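Local coordinates for protein beta-galactosidase (PDB 4OIF) that probably hydrolyses terminal non-reducing beta-D-galactose residues in beta-D-galactosides, as a trimeric, zinc-binding member of glycoside hydrolase family 42, at residues A[34-39]-A[361-366]; A[51-56]-A[90-95]; A[72-77]-A[145-150]; A[327-332]-A[367-372]. All blocks are in the same frame, centred on the assembly; numbering follows the deposited sequence.

Contact 1: A[34-39]-A[361-366]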
loop_
_atom_site.group_PDB
_atom_site.type_symbol
_atom_site.label_atom_id
_atom_site.label_comp_id
_atom_site.label_asym_id
_atom_site.label_seq_id
_atom_site.Cartn_x
_atom_site.Cartn_y
_atom_site.Cartn_z
ATOM N N GLN A 34 36.356 22.772 20.144
ATOM C CA GLN A 34 36.593 23.808 21.133
ATOM C C GLN A 34 35.297 24.562 21.428
ATOM O O GLN A 34 34.978 24.850 22.580
ATOM C CB GLN A 34 37.677 24.761 20.648
ATOM C CG GLN A 34 38.271 25.647 21.720
ATOM C CD GLN A 34 39.588 26.260 21.269
ATOM O OE1 GLN A 34 40.231 25.765 20.334
ATOM N NE2 GLN A 34 40.002 27.339 21.930
ATOM N N ALA A 35 34.541 24.855 20.379
ATOM C CA ALA A 35 33.311 25.606 20.541
ATOM C C ALA A 35 32.313 24.788 21.349
ATOM O O ALA A 35 31.578 25.327 22.176
ATOM C CB ALA A 35 32.735 25.988 19.182
ATOM N N ASP A 36 32.314 23.480 21.108
ATOM C CA ASP A 36 31.475 22.535 21.832
ATOM C C ASP A 36 31.547 22.718 23.351
ATOM O O ASP A 36 30.521 22.707 24.025
ATOM C CB ASP A 36 31.871 21.095 21.473
ATOM C CG ASP A 36 31.217 20.611 20.186
ATOM O OD1 ASP A 36 30.175 21.187 19.799
ATOM O OD2 ASP A 36 31.742 19.656 19.566
ATOM N N LEU A 37 32.755 22.889 23.881
ATOM C CA LEU A 37 32.942 22.960 25.325
ATOM C C LEU A 37 32.348 24.256 25.897
ATOM O O LEU A 37 31.610 24.242 26.901
ATOM C CB LEU A 37 34.429 22.826 25.662
ATOM C CG LEU A 37 35.108 21.500 25.264
ATOM C CD1 LEU A 37 36.623 21.482 25.543
ATOM C CD2 LEU A 37 34.425 20.318 25.945
ATOM N N GLU A 38 32.650 25.367 25.233
ATOM C CA GLU A 38 32.112 26.675 25.591
ATOM C C GLU A 38 30.589 26.654 25.562
ATOM O O GLU A 38 29.924 27.126 26.493
ATOM C CB GLU A 38 32.654 27.750 24.641
ATOM C CG GLU A 38 34.182 27.862 24.663
ATOM C CD GLU A 38 34.778 28.424 23.385
ATOM O OE1 GLU A 38 34.017 28.752 22.447
ATOM O OE2 GLU A 38 36.026 28.519 23.314
ATOM N N LEU A 39 30.030 26.080 24.505
ATOM C CA LEU A 39 28.575 26.044 24.373
ATOM C C LEU A 39 27.953 25.079 25.390
ATOM O O LEU A 39 26.815 25.254 25.827
ATOM C CB LEU A 39 28.173 25.663 22.952
ATOM C CG LEU A 39 28.727 26.573 21.856
ATOM C CD1 LEU A 39 27.854 26.525 20.595
ATOM C CD2 LEU A 39 28.917 28.002 22.345
ATOM N N GLN A 361 20.515 15.349 19.422
ATOM C CA GLN A 361 21.879 15.099 19.872
ATOM C C GLN A 361 22.478 16.442 20.310
ATOM O O GLN A 361 21.762 17.439 20.387
ATOM C CB GLN A 361 22.721 14.454 18.760
ATOM C CG GLN A 361 22.785 15.261 17.473
ATOM C CD GLN A 361 23.655 14.607 16.399
ATOM O OE1 GLN A 361 24.695 14.020 16.694
ATOM N NE2 GLN A 361 23.233 14.725 15.142
ATOM N N TRP A 362 23.775 16.483 20.603
ATOM C CA TRP A 362 24.389 17.745 20.990
ATOM C C TRP A 362 24.499 18.689 19.802
ATOM O O TRP A 362 24.013 19.821 19.841
ATOM C CB TRP A 362 25.777 17.536 21.585
ATOM C CG TRP A 362 26.528 18.829 21.697
ATOM C CD1 TRP A 362 27.605 19.224 20.952
ATOM C CD2 TRP A 362 26.225 19.922 22.576
ATOM N NE1 TRP A 362 28.003 20.484 21.326
ATOM C CE2 TRP A 362 27.176 20.935 22.324
ATOM C CE3 TRP A 362 25.245 20.140 23.555
ATOM C CZ2 TRP A 362 27.181 22.146 23.024
ATOM C CZ3 TRP A 362 25.250 21.340 24.247
ATOM C CH2 TRP A 362 26.206 22.329 23.971
ATOM N N ARG A 363 25.161 18.210 18.755
ATOM C CA ARG A 363 25.387 18.999 17.556
ATOM C C ARG A 363 24.879 18.265 16.314
ATOM O O ARG A 363 25.157 17.082 16.127
ATOM C CB ARG A 363 26.880 19.326 17.417
ATOM C CG ARG A 363 27.208 20.291 16.288
ATOM C CD ARG A 363 28.718 20.540 16.159
ATOM N NE ARG A 363 29.231 21.413 17.216
ATOM C CZ ARG A 363 29.208 22.748 17.184
ATOM N NH1 ARG A 363 28.692 23.410 16.145
ATOM N NH2 ARG A 363 29.700 23.427 18.208
ATOM N N LYS A 364 24.143 18.975 15.466
ATOM C CA LYS A 364 23.638 18.408 14.219
ATOM C C LYS A 364 24.737 17.808 13.364
ATOM O O LYS A 364 25.824 18.380 13.223
ATOM C CB LYS A 364 22.884 19.470 13.405
ATOM C CG LYS A 364 21.543 19.853 14.039
ATOM C CD LYS A 364 20.702 20.750 13.150
ATOM C CE LYS A 364 19.369 21.067 13.812
ATOM N NZ LYS A 364 18.685 22.217 13.144
ATOM N N SER A 365 24.442 16.639 12.808
ATOM C CA SER A 365 25.286 16.023 11.799
ATOM C C SER A 365 25.339 16.903 10.564
ATOM O O SER A 365 24.332 17.426 10.138
ATOM C CB SER A 365 24.760 14.631 11.439
ATOM O OG SER A 365 24.960 13.734 12.510
ATOM N N ARG A 366 26.506 17.071 9.972
ATOM C CA ARG A 366 26.561 17.926 8.805
ATOM C C ARG A 366 25.974 17.245 7.582
ATOM O O ARG A 366 25.449 17.901 6.676
ATOM C CB ARG A 366 27.987 18.345 8.510
ATOM C CG ARG A 366 28.036 19.449 7.498
ATOM C CD ARG A 366 29.433 19.929 7.306
ATOM N NE ARG A 366 29.494 20.933 6.262
ATOM C CZ ARG A 366 30.608 21.233 5.615
ATOM N NH1 ARG A 366 31.735 20.594 5.918
ATOM N NH2 ARG A 366 30.594 22.156 4.667
#
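The indole of Trp362 and the guanidinium of Arg363 both turn an edge to Asp36. OD1 of Asp36 and the backbone O of Leu39 lie at the indole edge, in the ring plane. Tyr21 meets the same indole with its ring nearly perpendicular. The guanidinium receives Asp36 OD1 at its edge, while CB of Ala35 and CD1 of Leu39 approach it obliquely. One carboxylate oxygen takes all three hydrogen bonds of the contact. Trp362 NE1 donates to Asp36 OD1 over 2.7 Å, from above the carboxylate plane. Arg363 grips that oxygen side-on in a salt bridge, with NE 2.8 Å from Asp36 OD1. Its NH2 is also 2.8 Å from Asp36 OD1, but stands well out of the carboxylate plane. The side chain of Arg363 leaves with CG anti to the backbone N (chi1 -173°) and bends at chi3 (-75°), which turns the NE and NH2 edge toward the aspartate. The other oxygen, OD2, is bonded to the hydroxyl of Tyr21, and Arg363 NH1 to Asn381. The carboxylate is thus buried but well satisfied, and the arginine is likely to stabilise its negative charge. Beside these polar bonds, CB of Leu39 packs on CZ2 of Trp362 at 3.7 Å. The contact ties helix 30-42 to the loop that follows strand 356-359 of the TIM barrel. From that helix Met40 also packs on Trp362 and Ile32 on Arg363, and the neighbouring helix 68-79 touches Leu37 on another side of helix 30-42.

Contact 2: A[51-56]-A[90-95]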
loop_
_atom_site.group_PDB
_atom_site.type_symbol
_atom_site.label_atom_id
_atom_site.label_comp_id
_atom_site.label_asym_id
_atom_site.label_seq_id
_atom_site.Cartn_x
_atom_site.Cartn_y
_atom_site.Cartn_z
ATOM N N GLY A 51 30.440 7.783 21.988
ATOM C CA GLY A 51 30.857 6.539 21.369
ATOM C C GLY A 51 29.785 5.612 20.820
ATOM O O GLY A 51 30.101 4.471 20.479
ATOM N N VAL A 52 28.536 6.076 20.713
ATOM C CA VAL A 52 27.428 5.182 20.346
ATOM C C VAL A 52 27.647 4.550 18.964
ATOM O O VAL A 52 27.384 3.363 18.754
ATOM C CB VAL A 52 26.062 5.907 20.378
ATOM C CG1 VAL A 52 24.936 4.933 20.088
ATOM C CG2 VAL A 52 25.835 6.543 21.730
ATOM N N PHE A 53 28.168 5.332 18.030
ATOM C CA PHE A 53 28.456 4.804 16.712
ATOM C C PHE A 53 29.903 5.057 16.331
ATOM O O PHE A 53 30.209 5.342 15.171
ATOM C CB PHE A 53 27.499 5.411 15.689
ATOM C CG PHE A 53 26.057 5.166 16.017
ATOM C CD1 PHE A 53 25.497 3.909 15.831
ATOM C CD2 PHE A 53 25.271 6.171 16.543
ATOM C CE1 PHE A 53 24.170 3.660 16.143
ATOM C CE2 PHE A 53 23.941 5.932 16.859
ATOM C CZ PHE A 53 23.392 4.669 16.665
ATOM N N ALA A 54 30.797 4.902 17.304
ATOM C CA ALA A 54 32.194 5.299 17.129
ATOM C C ALA A 54 33.166 4.149 16.838
ATOM O O ALA A 54 34.385 4.346 16.896
ATOM C CB ALA A 54 32.652 6.052 18.350
ATOM N N TRP A 55 32.642 2.973 16.497
ATOM C CA TRP A 55 33.494 1.811 16.258
ATOM C C TRP A 55 34.521 2.082 15.156
ATOM O O TRP A 55 35.724 1.843 15.320
ATOM C CB TRP A 55 32.648 0.584 15.899
ATOM C CG TRP A 55 33.376 -0.734 16.109
ATOM C CD1 TRP A 55 34.726 -0.940 16.091
ATOM C CD2 TRP A 55 32.783 -2.013 16.379
ATOM N NE1 TRP A 55 35.011 -2.266 16.321
ATOM C CE2 TRP A 55 33.838 -2.945 16.508
ATOM C CE3 TRP A 55 31.464 -2.461 16.520
ATOM C CZ2 TRP A 55 33.616 -4.294 16.773
ATOM C CZ3 TRP A 55 31.248 -3.803 16.789
ATOM C CH2 TRP A 55 32.319 -4.703 16.914
ATOM N N SER A 56 34.035 2.595 14.038
ATOM C CA SER A 56 34.890 2.877 12.907
ATOM C C SER A 56 35.922 3.956 13.252
ATOM O O SER A 56 36.983 4.014 12.642
ATOM C CB SER A 56 34.034 3.288 11.708
ATOM O OG SER A 56 34.795 3.959 10.732
ATOM N N SER A 90 28.398 -1.452 19.535
ATOM C CA SER A 90 27.810 -2.553 18.760
ATOM C C SER A 90 26.631 -2.123 17.870
ATOM O O SER A 90 26.260 -2.844 16.949
ATOM C CB SER A 90 27.357 -3.677 19.692
ATOM O OG SER A 90 26.377 -3.212 20.600
ATOM N N GLY A 91 26.057 -0.956 18.145
ATOM C CA GLY A 91 24.984 -0.406 17.333
ATOM C C GLY A 91 25.250 -0.291 15.837
ATOM O O GLY A 91 24.317 -0.322 15.043
ATOM N N ALA A 92 26.509 -0.160 15.440
ATOM C CA ALA A 92 26.847 -0.131 14.014
ATOM C C ALA A 92 28.271 -0.620 13.732
ATOM O O ALA A 92 29.254 0.065 14.055
ATOM C CB ALA A 92 26.657 1.281 13.451
ATOM N N ARG A 93 28.385 -1.788 13.104
ATOM C CA ARG A 93 29.688 -2.382 12.819
ATOM C C ARG A 93 30.343 -1.674 11.627
ATOM O O ARG A 93 29.655 -1.228 10.707
ATOM C CB ARG A 93 29.535 -3.899 12.573
ATOM C CG ARG A 93 29.332 -4.357 11.105
ATOM C CD ARG A 93 27.884 -4.324 10.618
ATOM N NE ARG A 93 27.409 -2.966 10.330
ATOM C CZ ARG A 93 26.226 -2.676 9.778
ATOM N NH1 ARG A 93 25.387 -3.647 9.435
ATOM N NH2 ARG A 93 25.878 -1.412 9.569
ATOM N N PRO A 94 31.677 -1.556 11.641
ATOM C CA PRO A 94 32.387 -0.953 10.500
ATOM C C PRO A 94 32.237 -1.761 9.206
ATOM O O PRO A 94 31.957 -2.962 9.264
ATOM C CB PRO A 94 33.845 -0.939 10.968
ATOM C CG PRO A 94 33.751 -0.969 12.480
ATOM C CD PRO A 94 32.576 -1.828 12.776
ATOM N N ALA A 95 32.421 -1.118 8.055
ATOM C CA ALA A 95 32.311 -1.820 6.779
ATOM C C ALA A 95 33.359 -2.952 6.617
ATOM O O ALA A 95 33.079 -3.982 5.949
ATOM C CB ALA A 95 32.414 -0.838 5.644
HETATM O O HOH W 1 26.361 1.208 19.823
#
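At Trp55 a chi1 of -160° sends CG away from the backbone N and swings the indole against Pro94. Phe53 instead keeps CG beside the backbone N (chi1 -58°), which puts one ring edge at Ala92. The proline lies over one face of the indole. Its CD sits 3.8 Å from the centroid of the five-membered ring of Trp55, close to the ring normal, in a CH-pi contact. Pro94 CD is also 3.6 Å from Trp55 CG, and the two side chains cross at about a right angle. Farther along the indole, CE3 of Trp55 comes 4.1 Å from CA of Arg93. Trp55 NE1 donates to Glu59. At the Phe53 ring, CD1 meets CB of Ala92 at 3.7 Å, edge-on. Gly91 lies near the same edge. A side chain there would crowd Phe53 CE1. No direct hydrogen bond joins the segments. A water donates to Val52 O at 2.6 Å and accepts from Gly91 N at 2.8 Å, and so links the two backbones. With Trp55 cut back to an alanine, the Pro94 ring would probably lose its aromatic partner and a gap would open beside Arg93. Phe53 also lies close to Arg119 and Asn157, two of the residues predicted to bind substrate, and its ring meets Trp196 of the second subunit. The contact joins the loops after strands 47-50 and 83-87, neighbours in the barrel sheet, where short helices 55-58 and 95-100 begin. Helix 127-144 packs on Trp55 through Thr133 and Ile136.

Contact 3: A[72-77]-A[145-150]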
loop_
_atom_site.group_PDB
_atom_site.type_symbol
_atom_site.label_atom_id
_atom_site.label_comp_id
_atom_site.label_asym_id
_atom_site.label_seq_id
_atom_site.Cartn_x
_atom_site.Cartn_y
_atom_site.Cartn_z
ATOM N N LYS A 72 41.059 12.452 24.793
ATOM C CA LYS A 72 40.978 13.895 24.879
ATOM C C LYS A 72 39.546 14.328 25.152
ATOM O O LYS A 72 39.333 15.279 25.894
ATOM C CB LYS A 72 41.521 14.566 23.619
ATOM C CG LYS A 72 41.253 16.064 23.601
ATOM C CD LYS A 72 42.413 16.876 23.047
ATOM C CE LYS A 72 42.094 18.370 23.088
ATOM N NZ LYS A 72 40.873 18.699 22.290
ATOM N N VAL A 73 38.568 13.629 24.584
ATOM C CA VAL A 73 37.170 13.935 24.901
ATOM C C VAL A 73 36.867 13.752 26.403
ATOM O O VAL A 73 36.253 14.630 27.018
ATOM C CB VAL A 73 36.195 13.076 24.048
ATOM C CG1 VAL A 73 34.785 13.043 24.657
ATOM C CG2 VAL A 73 36.163 13.589 22.609
ATOM N N PHE A 74 37.306 12.633 26.989
ATOM C CA PHE A 74 37.057 12.350 28.411
ATOM C C PHE A 74 37.673 13.416 29.282
ATOM O O PHE A 74 37.023 13.955 30.205
ATOM C CB PHE A 74 37.620 10.992 28.828
ATOM C CG PHE A 74 36.618 9.869 28.775
ATOM C CD1 PHE A 74 36.350 9.212 27.579
ATOM C CD2 PHE A 74 35.962 9.455 29.924
ATOM C CE1 PHE A 74 35.438 8.176 27.525
ATOM C CE2 PHE A 74 35.047 8.419 29.876
ATOM C CZ PHE A 74 34.787 7.775 28.669
ATOM N N ASP A 75 38.929 13.734 28.971
ATOM C CA ASP A 75 39.630 14.751 29.743
ATOM C C ASP A 75 38.946 16.111 29.614
ATOM O O ASP A 75 38.725 16.776 30.610
ATOM C CB ASP A 75 41.098 14.839 29.331
ATOM C CG ASP A 75 41.924 13.692 29.895
ATOM O OD1 ASP A 75 41.395 12.953 30.761
ATOM O OD2 ASP A 75 43.096 13.527 29.480
ATOM N N ASP A 76 38.596 16.497 28.392
ATOM C CA ASP A 76 37.997 17.803 28.113
ATOM C C ASP A 76 36.641 17.980 28.779
ATOM O O ASP A 76 36.329 19.047 29.310
ATOM C CB ASP A 76 37.830 18.018 26.602
ATOM C CG ASP A 76 39.124 18.354 25.920
ATOM O OD1 ASP A 76 40.100 18.637 26.632
ATOM O OD2 ASP A 76 39.167 18.363 24.676
ATOM N N ILE A 77 35.814 16.946 28.715
ATOM C CA ILE A 77 34.494 17.045 29.301
ATOM C C ILE A 77 34.659 17.118 30.801
ATOM O O ILE A 77 33.968 17.908 31.462
ATOM C CB ILE A 77 33.610 15.870 28.881
ATOM C CG1 ILE A 77 33.145 16.088 27.442
ATOM C CG2 ILE A 77 32.412 15.696 29.824
ATOM C CD1 ILE A 77 32.507 14.880 26.849
ATOM N N GLY A 145 37.650 2.862 32.434
ATOM C CA GLY A 145 36.894 2.397 33.574
ATOM C C GLY A 145 37.153 3.141 34.865
ATOM O O GLY A 145 36.248 3.301 35.684
ATOM N N ASP A 146 38.382 3.620 35.044
ATOM C CA ASP A 146 38.741 4.329 36.269
ATOM C C ASP A 146 38.766 5.848 36.080
ATOM O O ASP A 146 39.166 6.588 36.972
ATOM C CB ASP A 146 40.095 3.844 36.791
ATOM C CG ASP A 146 41.245 4.201 35.867
ATOM O OD1 ASP A 146 40.998 4.537 34.687
ATOM O OD2 ASP A 146 42.406 4.123 36.327
ATOM N N HIS A 147 38.326 6.316 34.922
ATOM C CA HIS A 147 38.325 7.750 34.664
ATOM C C HIS A 147 37.199 8.396 35.467
ATOM O O HIS A 147 36.072 7.900 35.468
ATOM C CB HIS A 147 38.158 8.047 33.180
ATOM C CG HIS A 147 38.499 9.456 32.805
ATOM N ND1 HIS A 147 37.712 10.531 33.160
ATOM C CD2 HIS A 147 39.534 9.962 32.091
ATOM C CE1 HIS A 147 38.257 11.641 32.695
ATOM N NE2 HIS A 147 39.360 11.324 32.038
ATOM N N PRO A 148 37.499 9.509 36.154
ATOM C CA PRO A 148 36.517 10.188 37.015
ATOM C C PRO A 148 35.256 10.685 36.279
ATOM O O PRO A 148 34.193 10.741 36.893
ATOM C CB PRO A 148 37.312 11.359 37.594
ATOM C CG PRO A 148 38.462 11.552 36.657
ATOM C CD PRO A 148 38.803 10.194 36.149
ATOM N N ALA A 149 35.360 11.021 34.997
ATOM C CA ALA A 149 34.187 11.457 34.234
ATOM C C ALA A 149 33.215 10.327 33.904
ATOM O O ALA A 149 32.069 10.587 33.540
ATOM C CB ALA A 149 34.611 12.147 32.951
ATOM N N LEU A 150 33.654 9.081 34.027
ATOM C CA LEU A 150 32.794 7.958 33.652
ATOM C C LEU A 150 31.614 7.832 34.595
ATOM O O LEU A 150 31.790 7.764 35.804
ATOM C CB LEU A 150 33.572 6.641 33.619
ATOM C CG LEU A 150 32.701 5.460 33.171
ATOM C CD1 LEU A 150 32.091 5.764 31.822
ATOM C CD2 LEU A 150 33.482 4.144 33.127
#
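A histidine-carboxylate hydrogen bond pins helix 68-79 to the turn that leads into strand 150-154, in the TIM-barrel part of the chain. His147 NE2 donates to Asp75 OD1 over 2.9 Å, and the bond is nearly straight at 169°. OD1 lies in the imidazole plane, whereas the carboxylate is turned 32° from it. The second ring nitrogen is used too: ND1 of His147 accepts from the backbone N of Ala149 at 3.0 Å, within the type I turn from His147 to Leu150. The two bonds fix the rotation of the ring and set which nitrogen carries the proton toward Asp75. Phe74 packs on this ring in two ways. Its CB stands over one imidazole face, 3.9 Å from the centroid of His147, and its ring points an edge at His147 in an edge-to-face pair with planes at 61°. Ala149 CB packs on Phe74 CD2 at 4.3 Å. A leucine in place of His147 would probably leave Asp75 OD1 without its donor and the turn without the acceptor for Ala149 N. The aspartate lies at the exposed side of the contact, and Phe74 runs inward. There it stacks on Tyr144 of helix 127-144 and packs on Val84 and Leu86 of strand 83-87. That strand lies beside strand 150-154 in the barrel sheet and also bonds through Val84 to the backbone of Ala149.

Contact 4: A[327-332]-A[367-372]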
loop_
_atom_site.group_PDB
_atom_site.type_symbol
_atom_site.label_atom_id
_atom_site.label_comp_id
_atom_site.label_asym_id
_atom_site.label_seq_id
_atom_site.Cartn_x
_atom_site.Cartn_y
_atom_site.Cartn_z
ATOM N N LEU A 327 13.020 19.369 16.752
ATOM C CA LEU A 327 12.288 18.509 15.814
ATOM C C LEU A 327 13.086 17.227 15.533
ATOM O O LEU A 327 14.222 17.105 15.988
ATOM C CB LEU A 327 11.947 19.297 14.526
ATOM C CG LEU A 327 12.973 19.953 13.573
ATOM C CD1 LEU A 327 14.396 19.941 14.085
ATOM C CD2 LEU A 327 12.998 19.224 12.295
ATOM N N VAL A 328 12.475 16.257 14.847
ATOM C CA VAL A 328 13.212 15.080 14.388
ATOM C C VAL A 328 13.302 15.070 12.856
ATOM O O VAL A 328 12.913 16.035 12.202
ATOM C CB VAL A 328 12.581 13.766 14.875
ATOM C CG1 VAL A 328 12.552 13.724 16.395
ATOM C CG2 VAL A 328 11.189 13.596 14.290
ATOM N N ASN A 329 13.810 13.983 12.284
ATOM C CA ASN A 329 14.082 13.953 10.844
ATOM C C ASN A 329 13.215 12.954 10.105
ATOM O O ASN A 329 12.999 13.073 8.899
ATOM C CB ASN A 329 15.552 13.606 10.588
ATOM C CG ASN A 329 15.923 12.225 11.125
ATOM O OD1 ASN A 329 15.768 11.950 12.315
ATOM N ND2 ASN A 329 16.383 11.344 10.241
ATOM N N TRP A 330 12.716 11.972 10.845
ATOM C CA TRP A 330 12.136 10.768 10.261
ATOM C C TRP A 330 10.622 10.716 10.339
ATOM O O TRP A 330 10.029 9.709 9.963
ATOM C CB TRP A 330 12.712 9.534 10.950
ATOM C CG TRP A 330 12.588 9.584 12.445
ATOM C CD1 TRP A 330 13.403 10.262 13.319
ATOM C CD2 TRP A 330 11.587 8.944 13.245
ATOM N NE1 TRP A 330 12.969 10.078 14.610
ATOM C CE2 TRP A 330 11.860 9.270 14.594
ATOM C CE3 TRP A 330 10.492 8.122 12.956
ATOM C CZ2 TRP A 330 11.078 8.801 15.646
ATOM C CZ3 TRP A 330 9.716 7.654 14.006
ATOM C CH2 TRP A 330 10.009 8.000 15.332
ATOM N N HIS A 331 10.007 11.790 10.831
ATOM C CA HIS A 331 8.547 11.883 10.911
ATOM C C HIS A 331 7.962 12.361 9.587
ATOM O O HIS A 331 8.655 13.022 8.819
ATOM C CB HIS A 331 8.122 12.820 12.046
ATOM C CG HIS A 331 8.056 12.156 13.387
ATOM N ND1 HIS A 331 7.509 12.768 14.495
ATOM C CD2 HIS A 331 8.463 10.931 13.798
ATOM C CE1 HIS A 331 7.585 11.951 15.529
ATOM N NE2 HIS A 331 8.162 10.829 15.133
ATOM N N LYS A 332 6.699 12.018 9.322
ATOM C CA LYS A 332 6.024 12.423 8.086
ATOM C C LYS A 332 5.929 13.937 7.987
ATOM O O LYS A 332 5.929 14.509 6.895
ATOM C CB LYS A 332 4.627 11.812 8.005
ATOM C CG LYS A 332 4.622 10.333 7.678
ATOM C CD LYS A 332 3.236 9.845 7.256
ATOM C CE LYS A 332 2.216 9.930 8.390
ATOM N NZ LYS A 332 2.525 9.033 9.548
ATOM N N GLY A 367 26.077 15.921 7.556
ATOM C CA GLY A 367 25.586 15.146 6.433
ATOM C C GLY A 367 24.892 13.892 6.920
ATOM O O GLY A 367 24.798 13.664 8.127
ATOM N N SER A 368 24.410 13.098 5.968
ATOM C CA SER A 368 23.707 11.834 6.221
ATOM C C SER A 368 22.335 11.971 6.861
ATOM O O SER A 368 21.807 13.067 7.019
ATOM C CB SER A 368 24.559 10.902 7.076
ATOM O OG SER A 368 25.320 10.032 6.262
ATOM N N PHE A 369 21.796 10.819 7.248
ATOM C CA PHE A 369 20.375 10.604 7.499
ATOM C C PHE A 369 19.737 11.537 8.539
ATOM O O PHE A 369 18.538 11.826 8.470
ATOM C CB PHE A 369 20.172 9.134 7.928
ATOM C CG PHE A 369 18.866 8.540 7.490
ATOM C CD1 PHE A 369 18.625 8.276 6.154
ATOM C CD2 PHE A 369 17.874 8.246 8.413
ATOM C CE1 PHE A 369 17.414 7.721 5.739
ATOM C CE2 PHE A 369 16.659 7.697 8.007
ATOM C CZ PHE A 369 16.429 7.434 6.670
ATOM N N GLU A 370 20.521 12.005 9.504
ATOM C CA GLU A 370 19.952 12.815 10.577
ATOM C C GLU A 370 20.592 14.204 10.654
ATOM O O GLU A 370 20.723 14.784 11.735
ATOM C CB GLU A 370 20.077 12.071 11.911
ATOM C CG GLU A 370 19.353 10.718 11.886
ATOM C CD GLU A 370 19.427 9.925 13.192
ATOM O OE1 GLU A 370 20.418 10.039 13.948
ATOM O OE2 GLU A 370 18.476 9.168 13.459
ATOM N N LYS A 371 20.969 14.742 9.498
ATOM C CA LYS A 371 21.581 16.059 9.438
ATOM C C LYS A 371 20.534 17.136 9.736
ATOM O O LYS A 371 20.875 18.272 10.034
ATOM C CB LYS A 371 22.248 16.299 8.072
ATOM C CG LYS A 371 21.308 16.640 6.909
ATOM C CD LYS A 371 22.101 16.741 5.605
ATOM C CE LYS A 371 21.270 17.248 4.433
ATOM N NZ LYS A 371 20.290 16.254 3.931
ATOM N N PHE A 372 19.258 16.776 9.689
ATOM C CA PHE A 372 18.215 17.745 9.987
ATOM C C PHE A 372 17.442 17.337 11.235
ATOM O O PHE A 372 16.407 17.927 11.555
ATOM C CB PHE A 372 17.259 17.897 8.803
ATOM C CG PHE A 372 17.875 18.557 7.600
ATOM C CD1 PHE A 372 18.853 19.529 7.744
ATOM C CD2 PHE A 372 17.479 18.198 6.317
ATOM C CE1 PHE A 372 19.412 20.140 6.636
ATOM C CE2 PHE A 372 18.041 18.806 5.202
ATOM C CZ PHE A 372 19.003 19.779 5.361
HETATM O O HOH W 2 16.668 8.749 11.637
#
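Asn329 makes the close part of this contact, with its amide set against the backbone and side chain of the facing loop. Its CG lies between the backbone N and the carbonyl carbon (chi1 62°), and this carries ND2 to the carbonyl of Phe369. The bond from Asn329 ND2 to Phe369 O is short, 2.8 Å, but bent to 119° and therefore weak. ND2 also lies 3.5 Å from CG of Glu370. The amide and carboxylate planes are almost perpendicular. A water completes the link: it accepts from Asn329 ND2 at 3.0 Å and donates to Glu370 OE2 at 2.6 Å. The other end is looser. Leu327 meets only a backbone oxygen of Phe372, with CD2 of Leu327 3.7 Å from that O, and the Phe372 ring leads away. Both Phe369 and Phe372 are partly exposed and pack on Gln429 of the second subunit. Glu370 is also close to a bound glycerol and to Arg119. Trp330, next to Asn329, is predicted to bind substrate. Such loops beyond the C-terminal ends of the barrel strands form the active-site rim of TIM-barrel glycosidases, here one probably completed by a neighbouring subunit.

All four contacts lie in the TIM-barrel region. Contact 2 is buried throughout, and contact 1 except at Ala35, which is partly exposed. Contact 3 is buried at Phe74, Ala149 and Leu150, but Asp75 is exposed and His147 partly exposed. Contact 4 is partly buried. Contacts 1 and 3 each involve an outer helix, and the two helices touch where Leu37 packs on Asp76. Both rely on an aspartate and an aromatic residue, but contact 1 has an ion pair and contact 3 a histidine. Contacts 2 and 4 join loops near the predicted substrate site and use bridging waters. Contact 2 is mainly apolar; contact 4 is more polar. The second subunit reaches contacts 1, 2 and 4, not contact 3.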